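Side-chain contacts in BIFUNCTIONAL PROTEIN Proline utilization A (PutA) (Corynebacterium freiburgense, PDB 5UX5), which catalyses both steps of proline catabolism, FAD-dependent oxidation of proline and NAD-dependent oxidation of the resulting semialdehyde to glutamate, probably with channelling of the intermediate between its two active sites: residues 174-177 with 178-181; 200-203 with 204-208; 307-310 with 311-315. One frame throughout, in Å; residues are numbered along the deposited sequence.

Contact 1. Residues 174-177 with 178-181; sequences TMEL and LKNP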
loop_
_atom_site.group_PDB
_atom_site.type_symbol
_atom_site.label_atom_id
_atom_site.label_comp_id
_atom_site.label_asym_id
_atom_site.label_seq_id
_atom_site.Cartn_x
_atom_site.Cartn_y
_atom_site.Cartn_z
ATOM N N THR A 174 13.443 23.724 -16.500
ATOM C CA THR A 174 12.483 23.975 -17.572
ATOM C C THR A 174 12.348 25.463 -17.835
ATOM O O THR A 174 12.257 25.897 -18.989
ATOM C CB THR A 174 11.130 23.379 -17.218
ATOM O OG1 THR A 174 11.230 21.953 -17.209
ATOM C CG2 THR A 174 10.066 23.806 -18.252
ATOM N N MET A 175 12.361 26.259 -16.765
ATOM C CA MET A 175 12.370 27.707 -16.904
ATOM C C MET A 175 13.567 28.168 -17.712
ATOM O O MET A 175 13.443 29.067 -18.550
ATOM C CB MET A 175 12.390 28.376 -15.531
ATOM C CG MET A 175 11.089 28.268 -14.763
ATOM S SD MET A 175 11.195 28.983 -13.113
ATOM C CE MET A 175 11.437 30.720 -13.428
ATOM N N GLU A 176 14.731 27.544 -17.508
ATOM C CA GLU A 176 15.913 27.954 -18.268
ATOM C C GLU A 176 15.750 27.685 -19.762
ATOM O O GLU A 176 16.169 28.503 -20.589
ATOM C CB GLU A 176 17.163 27.260 -17.730
ATOM C CG GLU A 176 17.590 27.732 -16.339
ATOM C CD GLU A 176 17.808 29.245 -16.237
ATOM O OE1 GLU A 176 18.309 29.869 -17.209
ATOM O OE2 GLU A 176 17.475 29.800 -15.160
ATOM N N LEU A 177 15.129 26.554 -20.130
ATOM C CA LEU A 177 14.911 26.245 -21.544
ATOM C C LEU A 177 13.934 27.226 -22.188
ATOM O O LEU A 177 14.097 27.593 -23.361
ATOM C CB LEU A 177 14.394 24.821 -21.688
ATOM C CG LEU A 177 15.300 23.648 -21.326
ATOM C CD1 LEU A 177 14.391 22.529 -20.877
ATOM C CD2 LEU A 177 16.139 23.200 -22.485
ATOM N N LEU A 178 12.912 27.663 -21.440
ATOM C CA LEU A 178 11.979 28.671 -21.940
ATOM C C LEU A 178 12.635 30.051 -22.083
ATOM O O LEU A 178 12.081 30.921 -22.763
ATOM C CB LEU A 178 10.760 28.738 -21.021
ATOM C CG LEU A 178 9.422 29.104 -21.652
ATOM C CD1 LEU A 178 9.161 28.202 -22.834
ATOM C CD2 LEU A 178 8.332 28.946 -20.620
ATOM N N LYS A 179 13.802 30.265 -21.465
ATOM C CA LYS A 179 14.644 31.416 -21.767
ATOM C C LYS A 179 15.438 31.245 -23.049
ATOM O O LYS A 179 16.043 32.218 -23.507
ATOM C CB LYS A 179 15.646 31.690 -20.640
ATOM C CG LYS A 179 15.074 32.241 -19.351
ATOM C CD LYS A 179 16.098 32.135 -18.226
ATOM C CE LYS A 179 15.836 33.128 -17.105
ATOM N NZ LYS A 179 16.732 32.848 -15.958
ATOM N N ASN A 180 15.496 30.047 -23.617
ATOM C CA ASN A 180 16.227 29.849 -24.867
ATOM C C ASN A 180 15.342 30.253 -26.043
ATOM O O ASN A 180 14.255 29.681 -26.214
ATOM C CB ASN A 180 16.676 28.395 -24.993
ATOM C CG ASN A 180 17.519 28.132 -26.232
ATOM O OD1 ASN A 180 17.578 28.936 -27.155
ATOM N ND2 ASN A 180 18.184 26.995 -26.243
ATOM N N PRO A 181 15.746 31.230 -26.857
ATOM C CA PRO A 181 14.848 31.718 -27.923
ATOM C C PRO A 181 14.566 30.705 -29.017
ATOM O O PRO A 181 13.548 30.838 -29.693
ATOM C CB PRO A 181 15.596 32.926 -28.482
ATOM C CG PRO A 181 17.030 32.606 -28.199
ATOM C CD PRO A 181 17.042 31.911 -26.876
#

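Contact 2. Residues 200-203 with 204-208; sequences WDID and GNTEL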
loop_
_atom_site.group_PDB
_atom_site.type_symbol
_atom_site.label_atom_id
_atom_site.label_comp_id
_atom_site.label_asym_id
_atom_site.label_seq_id
_atom_site.Cartn_x
_atom_site.Cartn_y
_atom_site.Cartn_z
ATOM N N TRP A 200 -5.305 13.846 -1.243
ATOM C CA TRP A 200 -6.466 14.244 -0.453
ATOM C C TRP A 200 -6.632 15.750 -0.342
ATOM O O TRP A 200 -7.654 16.208 0.182
ATOM C CB TRP A 200 -6.386 13.649 0.959
ATOM C CG TRP A 200 -6.559 12.155 0.952
ATOM C CD1 TRP A 200 -5.570 11.225 0.906
ATOM C CD2 TRP A 200 -7.787 11.435 0.977
ATOM N NE1 TRP A 200 -6.098 9.974 0.912
ATOM C CE2 TRP A 200 -7.461 10.064 0.947
ATOM C CE3 TRP A 200 -9.132 11.812 1.022
ATOM C CZ2 TRP A 200 -8.437 9.051 0.938
ATOM C CZ3 TRP A 200 -10.102 10.808 1.022
ATOM C CH2 TRP A 200 -9.744 9.440 0.980
ATOM N N ASP A 201 -5.677 16.528 -0.831
ATOM C CA ASP A 201 -5.685 17.974 -0.665
ATOM C C ASP A 201 -5.632 18.607 -2.046
ATOM O O ASP A 201 -4.590 19.126 -2.448
ATOM C CB ASP A 201 -4.510 18.421 0.203
ATOM C CG ASP A 201 -4.542 19.916 0.515
ATOM O OD1 ASP A 201 -5.656 20.488 0.491
ATOM O OD2 ASP A 201 -3.464 20.517 0.785
ATOM N N ILE A 202 -6.757 18.564 -2.771
ATOM C CA ILE A 202 -6.757 19.126 -4.119
ATOM C C ILE A 202 -6.642 20.647 -4.069
ATOM O O ILE A 202 -5.864 21.222 -4.829
ATOM C CB ILE A 202 -8.006 18.680 -4.915
ATOM C CG1 ILE A 202 -7.797 18.962 -6.394
ATOM C CG2 ILE A 202 -9.244 19.411 -4.503
ATOM C CD1 ILE A 202 -8.839 18.357 -7.271
ATOM N N ASP A 203 -7.296 21.299 -3.085
ATOM C CA ASP A 203 -7.260 22.762 -2.965
ATOM C C ASP A 203 -5.842 23.245 -2.710
ATOM O O ASP A 203 -5.378 24.206 -3.331
ATOM C CB ASP A 203 -8.159 23.270 -1.821
ATOM C CG ASP A 203 -9.647 22.897 -1.966
ATOM O OD1 ASP A 203 -10.116 22.525 -3.059
ATOM O OD2 ASP A 203 -10.370 23.013 -0.955
ATOM N N GLY A 204 -5.147 22.585 -1.782
ATOM C CA GLY A 204 -3.796 22.981 -1.447
ATOM C C GLY A 204 -2.812 22.644 -2.541
ATOM O O GLY A 204 -1.881 23.407 -2.812
ATOM N N ASN A 205 -2.987 21.492 -3.172
ATOM C CA ASN A 205 -2.109 21.145 -4.277
ATOM C C ASN A 205 -2.240 22.157 -5.405
ATOM O O ASN A 205 -1.236 22.546 -6.014
ATOM C CB ASN A 205 -2.411 19.727 -4.753
ATOM C CG ASN A 205 -2.028 18.671 -3.721
ATOM O OD1 ASN A 205 -1.782 18.976 -2.555
ATOM N ND2 ASN A 205 -1.975 17.427 -4.150
ATOM N N THR A 206 -3.474 22.610 -5.681
ATOM C CA THR A 206 -3.703 23.597 -6.736
ATOM C C THR A 206 -2.961 24.886 -6.442
ATOM O O THR A 206 -2.284 25.433 -7.318
ATOM C CB THR A 206 -5.191 23.895 -6.905
ATOM O OG1 THR A 206 -5.883 22.720 -7.336
ATOM C CG2 THR A 206 -5.368 24.944 -7.962
ATOM N N GLU A 207 -3.076 25.384 -5.203
ATOM C CA GLU A 207 -2.442 26.646 -4.842
ATOM C C GLU A 207 -0.932 26.520 -4.882
ATOM O O GLU A 207 -0.238 27.434 -5.329
ATOM C CB GLU A 207 -2.902 27.087 -3.458
ATOM C CG GLU A 207 -4.356 27.518 -3.410
ATOM C CD GLU A 207 -4.648 28.761 -4.253
ATOM O OE1 GLU A 207 -3.956 29.789 -4.078
ATOM O OE2 GLU A 207 -5.573 28.705 -5.094
ATOM N N LEU A 208 -0.407 25.378 -4.467
ATOM C CA LEU A 208 1.033 25.199 -4.504
ATOM C C LEU A 208 1.524 25.168 -5.941
ATOM O O LEU A 208 2.553 25.762 -6.260
ATOM C CB LEU A 208 1.429 23.917 -3.762
ATOM C CG LEU A 208 2.932 23.732 -3.503
ATOM C CD1 LEU A 208 3.511 24.968 -2.840
ATOM C CD2 LEU A 208 3.282 22.497 -2.710
#

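Contact 3. Residues 307-310 with 311-315; sequences KVDA and ELHGW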
loop_
_atom_site.group_PDB
_atom_site.type_symbol
_atom_site.label_atom_id
_atom_site.label_comp_id
_atom_site.label_asym_id
_atom_site.label_seq_id
_atom_site.Cartn_x
_atom_site.Cartn_y
_atom_site.Cartn_z
ATOM N N LYS A 307 -3.324 -0.615 -14.066
ATOM C CA LYS A 307 -3.968 -1.870 -13.706
ATOM C C LYS A 307 -3.441 -2.386 -12.366
ATOM O O LYS A 307 -4.221 -2.885 -11.537
ATOM C CB LYS A 307 -3.733 -2.913 -14.809
ATOM C CG LYS A 307 -4.309 -2.584 -16.206
ATOM C CD LYS A 307 -4.526 -3.810 -17.073
ATOM C CE LYS A 307 -5.027 -3.406 -18.470
ATOM N NZ LYS A 307 -5.638 -4.458 -19.369
ATOM N N VAL A 308 -2.136 -2.227 -12.110
ATOM C CA VAL A 308 -1.585 -2.575 -10.797
ATOM C C VAL A 308 -2.268 -1.766 -9.697
ATOM O O VAL A 308 -2.662 -2.310 -8.664
ATOM C CB VAL A 308 -0.053 -2.393 -10.762
ATOM C CG1 VAL A 308 0.409 -2.343 -9.321
ATOM C CG2 VAL A 308 0.690 -3.513 -11.538
ATOM N N ASP A 309 -2.360 -0.444 -9.875
ATOM C CA ASP A 309 -3.000 0.416 -8.875
ATOM C C ASP A 309 -4.409 -0.083 -8.541
ATOM O O ASP A 309 -4.836 -0.054 -7.377
ATOM C CB ASP A 309 -3.038 1.867 -9.384
ATOM C CG ASP A 309 -3.449 2.855 -8.308
ATOM O OD1 ASP A 309 -3.021 2.667 -7.166
ATOM O OD2 ASP A 309 -4.188 3.826 -8.573
ATOM N N ALA A 310 -5.154 -0.510 -9.567
ATOM C CA ALA A 310 -6.499 -1.039 -9.378
ATOM C C ALA A 310 -6.481 -2.377 -8.642
ATOM O O ALA A 310 -7.181 -2.550 -7.633
ATOM C CB ALA A 310 -7.206 -1.179 -10.730
ATOM N N GLU A 311 -5.693 -3.343 -9.129
ATOM C CA GLU A 311 -5.753 -4.671 -8.521
ATOM C C GLU A 311 -5.341 -4.628 -7.043
ATOM O O GLU A 311 -5.942 -5.313 -6.209
ATOM C CB GLU A 311 -4.884 -5.670 -9.301
ATOM C CG GLU A 311 -4.947 -7.103 -8.709
ATOM C CD GLU A 311 -4.056 -8.092 -9.430
ATOM O OE1 GLU A 311 -4.457 -9.271 -9.568
ATOM O OE2 GLU A 311 -2.948 -7.693 -9.857
ATOM N N LEU A 312 -4.375 -3.774 -6.686
ATOM C CA LEU A 312 -3.956 -3.659 -5.293
ATOM C C LEU A 312 -5.085 -3.169 -4.392
ATOM O O LEU A 312 -5.198 -3.605 -3.243
ATOM C CB LEU A 312 -2.762 -2.709 -5.165
ATOM C CG LEU A 312 -1.392 -3.253 -5.605
ATOM C CD1 LEU A 312 -0.302 -2.208 -5.510
ATOM C CD2 LEU A 312 -0.992 -4.557 -4.853
ATOM N N HIS A 313 -5.880 -2.212 -4.862
ATOM C CA HIS A 313 -6.900 -1.562 -4.044
ATOM C C HIS A 313 -8.280 -2.162 -4.181
ATOM O O HIS A 313 -9.194 -1.708 -3.491
ATOM C CB HIS A 313 -7.006 -0.075 -4.395
ATOM C CG HIS A 313 -5.845 0.724 -3.939
ATOM N ND1 HIS A 313 -4.652 0.757 -4.624
ATOM C CD2 HIS A 313 -5.691 1.527 -2.860
ATOM C CE1 HIS A 313 -3.804 1.534 -3.974
ATOM N NE2 HIS A 313 -4.416 2.023 -2.907
ATOM N N GLY A 314 -8.471 -3.095 -5.098
ATOM C CA GLY A 314 -9.796 -3.595 -5.359
ATOM C C GLY A 314 -10.654 -2.641 -6.142
ATOM O O GLY A 314 -11.859 -2.555 -5.891
ATOM N N TRP A 315 -10.065 -1.922 -7.083
ATOM C CA TRP A 315 -10.770 -0.961 -7.908
ATOM C C TRP A 315 -10.739 -1.428 -9.347
ATOM O O TRP A 315 -9.895 -2.247 -9.720
ATOM C CB TRP A 315 -10.115 0.417 -7.839
ATOM C CG TRP A 315 -10.111 1.076 -6.518
ATOM C CD1 TRP A 315 -11.032 0.926 -5.525
ATOM C CD2 TRP A 315 -9.148 2.032 -6.041
ATOM N NE1 TRP A 315 -10.697 1.733 -4.459
ATOM C CE2 TRP A 315 -9.550 2.423 -4.760
ATOM C CE3 TRP A 315 -7.995 2.605 -6.586
ATOM C CZ2 TRP A 315 -8.819 3.335 -3.999
ATOM C CZ3 TRP A 315 -7.275 3.496 -5.828
ATOM C CH2 TRP A 315 -7.684 3.854 -4.552
#

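Contact 1. Residues 174-177 with 178-181
Glu176 and Lys179 run side by side on the exposed side of the C-terminal end of helix 164-178 and join in a salt bridge, Lys179 NZ to Glu176 OE2 at 3.2 Å. The ammonium group meets OE2 on its syn side, somewhat out of the carboxylate plane. A bend at chi2 (-55°) carries the Glu176 carboxylate alongside the extended lysine chain, whose CD lies 3.3 Å from Glu176 OE1. Along the backbone the donors are taken up in turn as the helix ends. Leu178 N donates to Thr174 O at 3.1 Å in an ordinary helical bond. Lys179 N is shared between Met175 O, at 3.2 Å, and a weak bond to Glu176 O. Asn180 N then shifts to a three-residue step, binding Leu177 O at 2.8 Å from above its carbonyl plane. The Asn180 amide is engaged at both ends: OD1 accepts from Arg182 N and ND2 donates to Asn139. Thr174 OG1 bonds back to Arg170 O. Helix 164-178 is the crossover between parallel strands 151-157 and 185-189 of the proline dehydrogenase barrel. Thr174 touches both strands, Leu177 lies on Val154, and Met175 and Leu178 pack against helix 202-221.

Contact 2. Residues 200-203 with 204-208
The carboxylate of Asp201 turns a face to the backbone of Gly204: Gly204 N donates to Asp201 OD1 at 3.1 Å from well above the carboxylate plane, 60° out of it. The other oxygen, Asp201 OD2, rests 3.3 Å from Gly204 CA. The carbonyl group of Ile202 is met from both faces, Thr206 N donating from one and Thr206 OG1 from the other, each at 2.9 Å from Ile202 O. The hydroxyl is folded back onto the preceding turn because OG1 stands beside its own backbone N (chi1 -64°), anti to the carbonyl carbon; its proton is thereby spent inside the helix. Asp201 is the N-cap of helix 202-221, which, after the short helix 190-193, connects strand 185-189 with the parallel strand 228-232, a beta-alpha-beta crossover of the TIM-barrel type. Its carboxylate satisfies an N-H of the first turn, and the helix end would probably favour the charged form. The regular pattern continues with Glu207 N on Asp203 O at 3.2 Å, while Glu207 CG packs 3.5 Å from the same oxygen. Asp203 OD1 pairs with Arg244 of helix 239-251, and Glu207 OE2 with Lys210 one turn on. Ile202 packs on Leu480 and Arg484 of helix 477-484, whereas Thr206 touches Val241, Arg244 and Glu248 of helix 239-251.

Contact 3. Residues 307-310 with 311-315
Glu311 N donates to Lys307 O at 2.9 Å, close to straight, while its extended side chain reaches outward to the backbone N-H groups of Arg963 and Cys964. At Leu312, N binds Val308 O at 3.0 Å, and CD1 lies alongside Val308 CG1, 3.9 Å away. With CG anti to its carbonyl carbon (chi1 -71°), His313 brings its ring back to the preceding turn: ND1 donates to Asp309 O at 2.9 Å in the carbonyl plane, though the oxygen lies slightly out of the ring plane; the bond supplements a weak one from His313 N. Asp309 OD1 stands 3.5 Å from His313 CE1, carboxylate and ring planes 73° apart. Gly314, with positive phi (75°), ends helix 303-313, which follows strand 293-298 of the proline dehydrogenase barrel and places the side chain of Lys307 about 4 Å from the bound FAD, nearest atoms. Beyond it Trp315 N returns to Ala310 O at 3.0 Å, the six-to-one bond seen in Schellman endings, beside a weak bond from Gly314 N to the same oxygen. One face of the indole is covered by His313, its CB 3.4 Å from the ring plane and over the centre; Asp309 OD2 comes to the indole's edge near CZ3. Trp315 NE1 donates to Asp471 O.

From the N terminus the three contacts follow in series, neither nested nor crossing, and each joins adjoining segments, so its bonds close only short local turns of three to five residues. Contact 1 finishes helix 164-178; the chain passes through strand 185-189 and contact 2 then starts helix 202-221, the helix that packs against contact 1 further along. Contact 3 comes after four more barrel elements and strand 293-298, and terminates helix 303-313. Centres of contacts 1 and 2 are 27 Å apart, and those of contacts 2 and 3 are 24 Å apart. Contact 1 packs on barrel strands 151-157 and 185-189, contact 2 meets barrel helix 239-251 and helix 477-484, and contact 3 meets residues 962-964.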